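Long-range contacts in peptidoglycan-recognition protein-LC isoform LCa (Drosophila melanogaster, PDB 2F2L), which is the extracellular domain of a membrane receptor that is a major activator of the imd/Relish immune pathway in response to Gram-negative bacteria: residues 15-20 / 77-82; 21-26 / 131-136; 28-33 / 85-90. One frame throughout, in Å; residues are numbered along the deposited sequence.

How the contacts relate
Contact 1 lies at the surface, contact 2 is partly buried and contact 3 sits wholly in the core. The first joins two loops through a backbone hydrogen bond, a water and an isoleucine laid on an arginine; the second is chiefly a short parallel bridge between main chains, with a little aliphatic contact beside it; the third has no hydrogen bond across it and relies on aliphatic, imidazole and thioether groups. Contacts 2 and 3 both use strand 24-31, near its beginning and its end. Contacts 1 and 3 draw on the same long loop between strand 75-77 and helix 91-94. Contacts 1 and 2 touch directly, with W81 and N82 meeting L22 and K131.

Contact 1 (15-20 / 77-82); sequences KEIPDL and VGRGWN
I17 lies across the end of R79, and a little further along L20 hydrogen-bonds to N82. Both meetings join loops of the peptidoglycan-recognition domain, a member of the N-acetylmuramoyl-L-alanine amidase 2 family built round a mixed sheet: 15-20 belongs to the connection from strand 2-3 to strand 24-31, whereas the segment 77-82 starts on the last residue of strand 75-77 and runs into the loop after it.

R79 is the side chain to follow. Its CG stands anti to the carbonyl carbon (chi1 -56°), and from CG to NE the chain is extended, which carries the guanidinium across to the 15-20 loop. CB, CG and CD serve as the arm; the meeting starts at the tip. NE is taken up by the carbonyl of I63 and NH2 by that of D62, while NH1 reaches the carbonyl of M84, so three main-chain oxygens fix the rotation of the flat group. Over one face, offset toward the rim, sits CD1 of I17, 4.2 Å from R79 CZ. The other branch of the isoleucine comes closer, with I17 CG2 3.9 Å from R79 NH1. The two side chains cross at about a right angle, so the methyls cover part of the guanidinium while its nitrogens bond to the protein.

Further along the loop, L20 N gives its hydrogen to N82 O over 3.0 Å; the donor sits above the carbonyl plane. D19 CA comes to 3.4 Å from the same N82 O in a C-H...O contact, and L20 CD1 rests 3.8 Å from W81 O. The carboxylate of D19 turns to K83, its salt-bridge partner, which also bonds to I17 O. N82 O has one more partner: a water gives one hydrogen to it at 2.9 Å and the other to L20 O at 2.6 Å.

Contact 2 (21-26 / 131-136); sequences ELPVGL and KIAPSY
K131 crosses L22 at a slant and meets P23 and V24 through its carbonyl. The lysine chain bends at chi2 (-57°), bringing its CD to 3.8 Å from L22 CD1, while its ammonium goes on to bond with N82 OD1. K131 O accepts the hydrogen of V24 N at 2.8 Å, and CA of P23, which follows a cis peptide bond, is also near that oxygen.

I132 pairs with V24 as a parallel beta bridge, and both side chains fall on the same face of the sheet, though their nearest carbons, V24 CG2 and I132 CG1, are only loosely apposed at 4.4 Å. At A133 the second bond of the bridge closes: A133 N donates to V24 O, 2.8 Å and nearly straight at 172°. The methyl of A133 lies close to that oxygen and more loosely against the ring of P23.

From A133 to Y136 the chain makes a type I turn, closed by a weak bond from Y136 N to A133 O. Y136 then comes back beside G25, its CA 3.3 Å from G25 O in a C-H...O contact, as strand 136-140 begins.

On the face that carries V24 and I132, both pack on L98 of strand 98-102, and helix 113-128 backs the segment, V127 touching I132 and both V127 and L123 touching Y136.

Contact 3 (28-33 / 85-90); sequences IALPTN and GAHMNN
I28 CD1 comes up to the H87 ring at its edge, in the plane, 3.7 Å from H87 NE2. The same methyl reaches M88, 4.0 Å from its CG, and the other branch, I28 CG2, lies 4.0 Å from M88 SD; the bend of the methionine at chi2 (-55°) brings the sulfur to this side. Two residues on, L30 straddles H87 CB with its two methyls, CD1 at 3.9 Å and CD2 at 4.0 Å, crossing the histidine side chain at about a right angle.

I28 and L30 sit on one face of strand 24-31, inside the mixed sheet of the amidase-like fold, and the loop before helix 91-94 covers that face here. The strand itself is held through backbone bonds of I28 to L98 and F100, and S141 and L144 of helix 141-144 close in beside I28.

The hydrogen bond from H87 NE2 to S97 OG helps to set the turn of the ring whose edge meets I28 CD1. Further out, D94 takes the backbone N-H of M88 on OD1 and that of N90 on OD2, while N90 caps helix 91-94 with OD1 on Y93 N.

Contact 1 (15-20 / 77-82)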
ATOM      1  N   LYS A  15      13.124   0.209   7.862  1.00 20.10           N
ATOM      2  CA  LYS A  15      14.517  -0.169   8.120  1.00 20.45           C
ATOM      3  C   LYS A  15      14.691  -1.666   7.842  1.00 20.55           C
ATOM      4  O   LYS A  15      13.727  -2.357   7.527  1.00 21.77           O
ATOM      5  CB  LYS A  15      14.883   0.087   9.593  1.00 20.71           C
ATOM      6  CG  LYS A  15      14.792   1.545  10.058  1.00 21.08           C
ATOM      7  CD  LYS A  15      15.957   2.364   9.505  1.00 22.11           C
ATOM      8  CE  LYS A  15      15.960   3.784  10.032  1.00 22.45           C
ATOM      9  NZ  LYS A  15      17.040   4.615   9.429  1.00 22.31           N
ATOM     10  N   GLU A  16      15.908  -2.171   8.000  1.00 20.10           N
ATOM     11  CA  GLU A  16      16.155  -3.598   7.897  1.00 19.90           C
ATOM     12  C   GLU A  16      15.333  -4.353   8.950  1.00 19.44           C
ATOM     13  O   GLU A  16      15.167  -3.898  10.081  1.00 18.56           O
ATOM     14  CB  GLU A  16      17.646  -3.902   8.098  1.00 19.79           C
ATOM     15  CG  GLU A  16      18.554  -3.338   7.010  1.00 20.87           C
ATOM     16  CD  GLU A  16      20.033  -3.338   7.406  1.00 21.14           C
ATOM     17  OE1 GLU A  16      20.607  -2.238   7.609  1.00 22.38           O
ATOM     18  OE2 GLU A  16      20.620  -4.439   7.517  1.00 22.33           O
ATOM     19  N   ILE A  17      14.836  -5.518   8.558  1.00 19.38           N
ATOM     20  CA  ILE A  17      14.069  -6.400   9.433  1.00 19.52           C
ATOM     21  C   ILE A  17      14.880  -7.675   9.653  1.00 19.04           C
ATOM     22  O   ILE A  17      15.508  -8.171   8.720  1.00 18.57           O
ATOM     23  CB  ILE A  17      12.684  -6.672   8.811  1.00 19.28           C
ATOM     24  CG1 ILE A  17      11.860  -5.374   8.911  1.00 19.80           C
ATOM     25  CG2 ILE A  17      11.963  -7.822   9.532  1.00 19.53           C
ATOM     26  CD1 ILE A  17      10.523  -5.427   8.252  1.00 20.00           C
ATOM     27  N   PRO A  18      14.912  -8.193  10.887  1.00 19.48           N
ATOM     28  CA  PRO A  18      15.770  -9.366  11.112  1.00 19.83           C
ATOM     29  C   PRO A  18      15.226 -10.631  10.443  1.00 19.90           C
ATOM     30  O   PRO A  18      14.021 -10.776  10.297  1.00 19.33           O
ATOM     31  CB  PRO A  18      15.752  -9.533  12.637  1.00 19.66           C
ATOM     32  CG  PRO A  18      15.153  -8.259  13.172  1.00 19.91           C
ATOM     33  CD  PRO A  18      14.213  -7.803  12.124  1.00 19.50           C
ATOM     34  N   ASP A  19      16.124 -11.512  10.025  1.00 20.41           N
ATOM     35  CA  ASP A  19      15.746 -12.816   9.502  1.00 20.57           C
ATOM     36  C   ASP A  19      15.323 -13.739  10.635  1.00 20.81           C
ATOM     37  O   ASP A  19      15.891 -13.707  11.723  1.00 21.20           O
ATOM     38  CB  ASP A  19      16.922 -13.480   8.796  1.00 20.84           C
ATOM     39  CG  ASP A  19      17.395 -12.723   7.571  1.00 20.94           C
ATOM     40  OD1 ASP A  19      16.563 -12.177   6.822  1.00 20.18           O
ATOM     41  OD2 ASP A  19      18.623 -12.724   7.348  1.00 22.57           O
ATOM     42  N   LEU A  20      14.350 -14.591  10.357  1.00 20.81           N
ATOM     43  CA  LEU A  20      14.085 -15.760  11.204  1.00 20.52           C
ATOM     44  C   LEU A  20      15.148 -16.854  11.081  1.00 20.37           C
ATOM     45  O   LEU A  20      15.675 -17.097   9.992  1.00 19.88           O
ATOM     46  CB  LEU A  20      12.761 -16.388  10.805  1.00 20.32           C
ATOM     47  CG  LEU A  20      11.483 -15.681  11.203  1.00 20.47           C
ATOM     48  CD1 LEU A  20      10.321 -16.361  10.482  1.00 20.13           C
ATOM     49  CD2 LEU A  20      11.312 -15.739  12.705  1.00 19.43           C
ATOM     50  N   VAL A  77       1.156 -11.504   0.653  1.00 19.86           N
ATOM     51  CA  VAL A  77       2.486 -11.563   1.214  1.00 20.28           C
ATOM     52  C   VAL A  77       2.715 -10.326   2.101  1.00 20.16           C
ATOM     53  O   VAL A  77       2.570  -9.178   1.649  1.00 20.13           O
ATOM     54  CB  VAL A  77       3.570 -11.667   0.113  1.00 20.05           C
ATOM     55  CG1 VAL A  77       4.951 -11.782   0.746  1.00 21.06           C
ATOM     56  CG2 VAL A  77       3.305 -12.883  -0.797  1.00 21.45           C
ATOM     57  N   GLY A  78       3.051 -10.589   3.360  1.00 19.67           N
ATOM     58  CA  GLY A  78       3.388  -9.562   4.330  1.00 19.21           C
ATOM     59  C   GLY A  78       4.897  -9.498   4.384  1.00 18.71           C
ATOM     60  O   GLY A  78       5.534  -9.120   3.411  1.00 18.47           O
ATOM     61  N   ARG A  79       5.475  -9.910   5.506  1.00 18.42           N
ATOM     62  CA  ARG A  79       6.929  -9.989   5.626  1.00 18.12           C
ATOM     63  C   ARG A  79       7.510 -11.248   4.983  1.00 18.35           C
ATOM     64  O   ARG A  79       8.732 -11.385   4.861  1.00 18.00           O
ATOM     65  CB  ARG A  79       7.336  -9.943   7.088  1.00 18.23           C
ATOM     66  CG  ARG A  79       6.817  -8.722   7.804  1.00 17.31           C
ATOM     67  CD  ARG A  79       7.517  -8.488   9.127  1.00 17.61           C
ATOM     68  NE  ARG A  79       6.976  -7.294   9.776  1.00 15.86           N
ATOM     69  CZ  ARG A  79       7.501  -6.686  10.833  1.00 17.61           C
ATOM     70  NH1 ARG A  79       8.599  -7.157  11.417  1.00 17.22           N
ATOM     71  NH2 ARG A  79       6.925  -5.584  11.308  1.00 16.39           N
ATOM     72  N   GLY A  80       6.649 -12.192   4.618  1.00 18.55           N
ATOM     73  CA  GLY A  80       7.090 -13.400   3.932  1.00 18.99           C
ATOM     74  C   GLY A  80       7.653 -14.470   4.843  1.00 19.15           C
ATOM     75  O   GLY A  80       7.547 -14.388   6.069  1.00 19.42           O
ATOM     76  N   TRP A  81       8.258 -15.480   4.213  1.00 19.49           N
ATOM     77  CA  TRP A  81       8.760 -16.679   4.884  1.00 19.60           C
ATOM     78  C   TRP A  81       9.981 -16.432   5.742  1.00 19.90           C
ATOM     79  O   TRP A  81      10.195 -17.132   6.723  1.00 19.85           O
ATOM     80  CB  TRP A  81       9.147 -17.755   3.857  1.00 19.71           C
ATOM     81  CG  TRP A  81       8.018 -18.338   3.095  1.00 19.83           C
ATOM     82  CD1 TRP A  81       7.820 -18.273   1.748  1.00 19.42           C
ATOM     83  CD2 TRP A  81       6.927 -19.101   3.630  1.00 19.34           C
ATOM     84  NE1 TRP A  81       6.666 -18.937   1.409  1.00 19.26           N
ATOM     85  CE2 TRP A  81       6.101 -19.460   2.547  1.00 19.44           C
ATOM     86  CE3 TRP A  81       6.572 -19.517   4.920  1.00 19.30           C
ATOM     87  CZ2 TRP A  81       4.935 -20.220   2.712  1.00 19.67           C
ATOM     88  CZ3 TRP A  81       5.417 -20.276   5.085  1.00 19.61           C
ATOM     89  CH2 TRP A  81       4.612 -20.617   3.989  1.00 19.52           C
ATOM     90  N   ASN A  82      10.802 -15.461   5.354  1.00 19.86           N
ATOM     91  CA  ASN A  82      12.158 -15.393   5.873  1.00 19.66           C
ATOM     92  C   ASN A  82      12.410 -14.317   6.892  1.00 19.32           C
ATOM     93  O   ASN A  82      13.466 -14.308   7.494  1.00 18.96           O
ATOM     94  CB  ASN A  82      13.135 -15.213   4.722  1.00 19.57           C
ATOM     95  CG  ASN A  82      13.054 -16.328   3.720  1.00 20.40           C
ATOM     96  OD1 ASN A  82      12.846 -17.491   4.075  1.00 20.23           O
ATOM     97  ND2 ASN A  82      13.230 -15.986   2.454  1.00 21.58           N
TER
HETATM   98  O   HOH W   1      15.544 -16.285   7.542  1.00 30.91           O

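Contact 2 (21-26 / 131-136)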
ATOM      1  N   GLU A  21      15.431 -17.534  12.193  1.00 20.42           N
ATOM      2  CA  GLU A  21      16.099 -18.833  12.147  1.00 20.62           C
ATOM      3  C   GLU A  21      15.064 -19.862  11.694  1.00 20.41           C
ATOM      4  O   GLU A  21      14.027 -20.035  12.345  1.00 20.72           O
ATOM      5  CB  GLU A  21      16.643 -19.242  13.515  1.00 21.19           C
ATOM      6  CG  GLU A  21      17.595 -18.248  14.155  1.00 23.24           C
ATOM      7  CD  GLU A  21      18.864 -18.045  13.355  1.00 25.95           C
ATOM      8  OE1 GLU A  21      19.403 -19.048  12.836  1.00 26.76           O
ATOM      9  OE2 GLU A  21      19.324 -16.880  13.260  1.00 27.82           O
ATOM     10  N   LEU A  22      15.333 -20.533  10.584  1.00 19.94           N
ATOM     11  CA  LEU A  22      14.377 -21.482  10.011  1.00 19.99           C
ATOM     12  C   LEU A  22      14.876 -22.923  10.176  1.00 19.80           C
ATOM     13  O   LEU A  22      16.061 -23.145  10.291  1.00 18.50           O
ATOM     14  CB  LEU A  22      14.157 -21.178   8.525  1.00 19.75           C
ATOM     15  CG  LEU A  22      13.656 -19.772   8.181  1.00 19.34           C
ATOM     16  CD1 LEU A  22      13.751 -19.537   6.687  1.00 19.02           C
ATOM     17  CD2 LEU A  22      12.225 -19.540   8.663  1.00 19.89           C
ATOM     18  N   PRO A  23      13.961 -23.908  10.164  1.00 20.28           N
ATOM     19  CA  PRO A  23      12.513 -23.766  10.075  1.00 20.43           C
ATOM     20  C   PRO A  23      11.926 -23.394  11.420  1.00 20.27           C
ATOM     21  O   PRO A  23      12.558 -23.659  12.449  1.00 20.84           O
ATOM     22  CB  PRO A  23      12.053 -25.174   9.667  1.00 20.52           C
ATOM     23  CG  PRO A  23      13.046 -26.071  10.276  1.00 20.70           C
ATOM     24  CD  PRO A  23      14.364 -25.323  10.229  1.00 20.55           C
ATOM     25  N   VAL A  24      10.741 -22.785  11.419  1.00 19.96           N
ATOM     26  CA  VAL A  24      10.015 -22.521  12.670  1.00 19.68           C
ATOM     27  C   VAL A  24       9.186 -23.732  13.086  1.00 19.70           C
ATOM     28  O   VAL A  24       8.700 -24.498  12.237  1.00 19.38           O
ATOM     29  CB  VAL A  24       9.098 -21.244  12.604  1.00 19.85           C
ATOM     30  CG1 VAL A  24       9.920 -20.002  12.231  1.00 20.29           C
ATOM     31  CG2 VAL A  24       7.905 -21.421  11.679  1.00 19.85           C
ATOM     32  N   GLY A  25       9.019 -23.899  14.393  1.00 19.55           N
ATOM     33  CA  GLY A  25       8.192 -24.977  14.938  1.00 19.38           C
ATOM     34  C   GLY A  25       6.796 -24.509  15.311  1.00 19.18           C
ATOM     35  O   GLY A  25       5.962 -25.298  15.765  1.00 18.12           O
ATOM     36  N   LEU A  26       6.535 -23.224  15.093  1.00 18.90           N
ATOM     37  CA  LEU A  26       5.295 -22.605  15.554  1.00 19.02           C
ATOM     38  C   LEU A  26       4.703 -21.646  14.515  1.00 18.87           C
ATOM     39  O   LEU A  26       5.398 -20.769  13.993  1.00 19.10           O
ATOM     40  CB  LEU A  26       5.568 -21.852  16.848  1.00 19.03           C
ATOM     41  CG  LEU A  26       4.383 -21.165  17.527  1.00 19.25           C
ATOM     42  CD1 LEU A  26       3.363 -22.181  17.974  1.00 20.00           C
ATOM     43  CD2 LEU A  26       4.881 -20.351  18.711  1.00 20.47           C
ATOM     44  N   LYS A 131      10.598 -23.909   5.595  1.00 18.52           N
ATOM     45  CA  LYS A 131      10.278 -22.755   6.452  1.00 18.85           C
ATOM     46  C   LYS A 131       9.572 -23.176   7.739  1.00 19.15           C
ATOM     47  O   LYS A 131       9.694 -22.513   8.785  1.00 19.11           O
ATOM     48  CB  LYS A 131       9.375 -21.759   5.702  1.00 18.44           C
ATOM     49  CG  LYS A 131       9.827 -21.424   4.279  1.00 18.09           C
ATOM     50  CD  LYS A 131      11.255 -20.872   4.217  1.00 18.02           C
ATOM     51  CE  LYS A 131      11.599 -20.334   2.806  1.00 17.62           C
ATOM     52  NZ  LYS A 131      13.016 -19.896   2.715  1.00 17.07           N
ATOM     53  N   ILE A 132       8.798 -24.259   7.645  1.00 19.18           N
ATOM     54  CA  ILE A 132       8.017 -24.769   8.785  1.00 19.01           C
ATOM     55  C   ILE A 132       8.482 -26.191   9.080  1.00 18.95           C
ATOM     56  O   ILE A 132       8.600 -26.991   8.158  1.00 19.10           O
ATOM     57  CB  ILE A 132       6.506 -24.739   8.467  1.00 18.78           C
ATOM     58  CG1 ILE A 132       6.064 -23.302   8.184  1.00 18.43           C
ATOM     59  CG2 ILE A 132       5.701 -25.318   9.620  1.00 19.09           C
ATOM     60  CD1 ILE A 132       4.617 -23.173   7.752  1.00 18.73           C
ATOM     61  N   ALA A 133       8.763 -26.508  10.346  1.00 19.19           N
ATOM     62  CA  ALA A 133       9.212 -27.861  10.709  1.00 19.28           C
ATOM     63  C   ALA A 133       8.054 -28.850  10.473  1.00 19.42           C
ATOM     64  O   ALA A 133       6.904 -28.499  10.755  1.00 19.41           O
ATOM     65  CB  ALA A 133       9.664 -27.908  12.160  1.00 19.53           C
ATOM     66  N   PRO A 134       8.340 -30.059   9.928  1.00 19.40           N
ATOM     67  CA  PRO A 134       7.259 -31.041   9.745  1.00 19.59           C
ATOM     68  C   PRO A 134       6.390 -31.255  10.993  1.00 19.60           C
ATOM     69  O   PRO A 134       5.203 -31.503  10.869  1.00 20.11           O
ATOM     70  CB  PRO A 134       7.995 -32.338   9.364  1.00 19.90           C
ATOM     71  CG  PRO A 134       9.308 -31.914   8.827  1.00 19.94           C
ATOM     72  CD  PRO A 134       9.634 -30.557   9.422  1.00 19.38           C
ATOM     73  N   SER A 135       6.963 -31.131  12.182  1.00 19.43           N
ATOM     74  CA  SER A 135       6.212 -31.350  13.413  1.00 19.77           C
ATOM     75  C   SER A 135       5.735 -30.052  14.040  1.00 19.57           C
ATOM     76  O   SER A 135       5.699 -29.932  15.253  1.00 19.71           O
ATOM     77  CB  SER A 135       7.095 -32.088  14.421  1.00 19.83           C
ATOM     78  OG  SER A 135       8.138 -31.225  14.835  1.00 21.52           O
ATOM     79  N   TYR A 136       5.368 -29.075  13.215  1.00 19.93           N
ATOM     80  CA  TYR A 136       4.964 -27.758  13.726  1.00 19.45           C
ATOM     81  C   TYR A 136       3.688 -27.819  14.556  1.00 19.22           C
ATOM     82  O   TYR A 136       2.827 -28.681  14.357  1.00 18.86           O
ATOM     83  CB  TYR A 136       4.731 -26.762  12.588  1.00 19.22           C
ATOM     84  CG  TYR A 136       3.539 -27.084  11.705  1.00 19.48           C
ATOM     85  CD1 TYR A 136       2.303 -26.490  11.923  1.00 19.27           C
ATOM     86  CD2 TYR A 136       3.652 -27.984  10.641  1.00 19.09           C
ATOM     87  CE1 TYR A 136       1.209 -26.793  11.123  1.00 19.00           C
ATOM     88  CE2 TYR A 136       2.566 -28.287   9.835  1.00 19.87           C
ATOM     89  CZ  TYR A 136       1.344 -27.692  10.079  1.00 19.62           C
ATOM     90  OH  TYR A 136       0.264 -27.985   9.260  1.00 19.34           O
TER

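Contact 3 (28-33 / 85-90)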
ATOM      1  N   ILE A  28       1.297 -19.053  14.133  1.00 18.35           N
ATOM      2  CA  ILE A  28       0.299 -18.388  14.984  1.00 18.05           C
ATOM      3  C   ILE A  28      -0.787 -17.713  14.153  1.00 18.67           C
ATOM      4  O   ILE A  28      -0.493 -16.939  13.211  1.00 18.54           O
ATOM      5  CB  ILE A  28       0.963 -17.334  15.897  1.00 18.55           C
ATOM      6  CG1 ILE A  28       1.956 -18.011  16.850  1.00 17.40           C
ATOM      7  CG2 ILE A  28      -0.074 -16.588  16.725  1.00 18.27           C
ATOM      8  CD1 ILE A  28       2.954 -17.052  17.464  1.00 17.96           C
ATOM      9  N   ALA A  29      -2.042 -18.000  14.498  1.00 18.37           N
ATOM     10  CA  ALA A  29      -3.177 -17.394  13.812  1.00 18.95           C
ATOM     11  C   ALA A  29      -3.669 -16.165  14.577  1.00 18.72           C
ATOM     12  O   ALA A  29      -3.668 -16.150  15.805  1.00 19.75           O
ATOM     13  CB  ALA A  29      -4.293 -18.400  13.617  1.00 18.56           C
ATOM     14  N   LEU A  30      -4.027 -15.124  13.838  1.00 18.69           N
ATOM     15  CA  LEU A  30      -4.511 -13.883  14.422  1.00 19.34           C
ATOM     16  C   LEU A  30      -5.601 -13.268  13.532  1.00 19.53           C
ATOM     17  O   LEU A  30      -5.593 -13.456  12.319  1.00 19.77           O
ATOM     18  CB  LEU A  30      -3.385 -12.848  14.586  1.00 19.55           C
ATOM     19  CG  LEU A  30      -2.055 -13.218  15.242  1.00 19.92           C
ATOM     20  CD1 LEU A  30      -1.012 -13.576  14.201  1.00 20.19           C
ATOM     21  CD2 LEU A  30      -1.555 -12.068  16.089  1.00 19.60           C
ATOM     22  N   PRO A  31      -6.531 -12.516  14.137  1.00 19.25           N
ATOM     23  CA  PRO A  31      -7.456 -11.702  13.355  1.00 19.43           C
ATOM     24  C   PRO A  31      -6.822 -10.346  13.024  1.00 19.33           C
ATOM     25  O   PRO A  31      -5.968  -9.871  13.774  1.00 19.01           O
ATOM     26  CB  PRO A  31      -8.635 -11.531  14.310  1.00 18.90           C
ATOM     27  CG  PRO A  31      -7.976 -11.477  15.654  1.00 19.26           C
ATOM     28  CD  PRO A  31      -6.776 -12.382  15.579  1.00 19.10           C
ATOM     29  N   THR A  32      -7.222  -9.717  11.927  1.00 19.65           N
ATOM     30  CA  THR A  32      -6.732  -8.356  11.665  1.00 20.14           C
ATOM     31  C   THR A  32      -7.593  -7.326  12.408  1.00 20.42           C
ATOM     32  O   THR A  32      -7.173  -6.183  12.612  1.00 19.91           O
ATOM     33  CB  THR A  32      -6.684  -8.020  10.138  1.00 20.04           C
ATOM     34  OG1 THR A  32      -7.987  -8.167   9.560  1.00 20.90           O
ATOM     35  CG2 THR A  32      -5.714  -8.910   9.426  1.00 20.65           C
ATOM     36  N   ASN A  33      -8.801  -7.741  12.802  1.00 20.74           N
ATOM     37  CA  ASN A  33      -9.834  -6.844  13.336  1.00 20.44           C
ATOM     38  C   ASN A  33     -10.142  -5.653  12.438  1.00 20.61           C
ATOM     39  O   ASN A  33     -10.533  -4.589  12.907  1.00 21.13           O
ATOM     40  CB  ASN A  33      -9.479  -6.398  14.763  1.00 20.65           C
ATOM     41  CG  ASN A  33      -9.450  -7.558  15.734  1.00 21.69           C
ATOM     42  OD1 ASN A  33     -10.310  -8.437  15.670  1.00 22.36           O
ATOM     43  ND2 ASN A  33      -8.452  -7.583  16.627  1.00 21.81           N
ATOM     44  N   GLY A  85       8.301 -11.470  12.052  1.00 19.53           N
ATOM     45  CA  GLY A  85       7.113 -10.671  12.208  1.00 19.74           C
ATOM     46  C   GLY A  85       7.123  -9.913  13.514  1.00 19.62           C
ATOM     47  O   GLY A  85       8.082  -9.986  14.287  1.00 18.83           O
ATOM     48  N   ALA A  86       6.049  -9.161  13.743  1.00 19.87           N
ATOM     49  CA  ALA A  86       5.901  -8.349  14.946  1.00 19.71           C
ATOM     50  C   ALA A  86       4.497  -8.534  15.541  1.00 19.80           C
ATOM     51  O   ALA A  86       3.939  -7.651  16.189  1.00 19.88           O
ATOM     52  CB  ALA A  86       6.163  -6.900  14.611  1.00 20.35           C
ATOM     53  N   HIS A  87       3.966  -9.729  15.346  1.00 19.59           N
ATOM     54  CA  HIS A  87       2.582 -10.036  15.656  1.00 19.56           C
ATOM     55  C   HIS A  87       2.298 -10.166  17.158  1.00 19.29           C
ATOM     56  O   HIS A  87       1.272  -9.694  17.614  1.00 20.47           O
ATOM     57  CB  HIS A  87       2.130 -11.285  14.877  1.00 19.61           C
ATOM     58  CG  HIS A  87       3.101 -12.420  14.929  1.00 20.26           C
ATOM     59  ND1 HIS A  87       4.244 -12.459  14.156  1.00 20.40           N
ATOM     60  CD2 HIS A  87       3.110 -13.548  15.678  1.00 20.39           C
ATOM     61  CE1 HIS A  87       4.908 -13.573  14.421  1.00 21.27           C
ATOM     62  NE2 HIS A  87       4.242 -14.250  15.341  1.00 19.76           N
ATOM     63  N   MET A  88       3.187 -10.780  17.932  1.00 19.47           N
ATOM     64  CA  MET A  88       2.961 -10.924  19.385  1.00 19.27           C
ATOM     65  C   MET A  88       3.510  -9.773  20.250  1.00 19.49           C
ATOM     66  O   MET A  88       3.217  -9.706  21.460  1.00 19.21           O
ATOM     67  CB  MET A  88       3.561 -12.241  19.887  1.00 19.40           C
ATOM     68  CG  MET A  88       3.068 -13.473  19.153  1.00 17.92           C
ATOM     69  SD  MET A  88       1.273 -13.644  19.141  1.00 17.57           S
ATOM     70  CE  MET A  88       1.069 -14.212  20.827  1.00 19.24           C
ATOM     71  N   ASN A  89       4.291  -8.872  19.654  1.00 19.33           N
ATOM     72  CA  ASN A  89       4.970  -7.811  20.416  1.00 19.49           C
ATOM     73  C   ASN A  89       5.783  -8.430  21.548  1.00 19.07           C
ATOM     74  O   ASN A  89       5.817  -7.921  22.674  1.00 18.33           O
ATOM     75  CB  ASN A  89       3.956  -6.809  20.979  1.00 19.61           C
ATOM     76  CG  ASN A  89       3.035  -6.257  19.913  1.00 21.58           C
ATOM     77  OD1 ASN A  89       3.478  -5.566  18.998  1.00 22.80           O
ATOM     78  ND2 ASN A  89       1.739  -6.546  20.034  1.00 24.72           N
ATOM     79  N   ASN A  90       6.416  -9.551  21.229  1.00 18.94           N
ATOM     80  CA  ASN A  90       7.181 -10.322  22.181  1.00 19.12           C
ATOM     81  C   ASN A  90       8.253 -11.054  21.401  1.00 19.38           C
ATOM     82  O   ASN A  90       7.938 -11.887  20.546  1.00 19.36           O
ATOM     83  CB  ASN A  90       6.250 -11.300  22.888  1.00 19.71           C
ATOM     84  CG  ASN A  90       6.965 -12.192  23.853  1.00 19.64           C
ATOM     85  OD1 ASN A  90       7.795 -12.998  23.466  1.00 23.02           O
ATOM     86  ND2 ASN A  90       6.630 -12.074  25.110  1.00 20.57           N
TER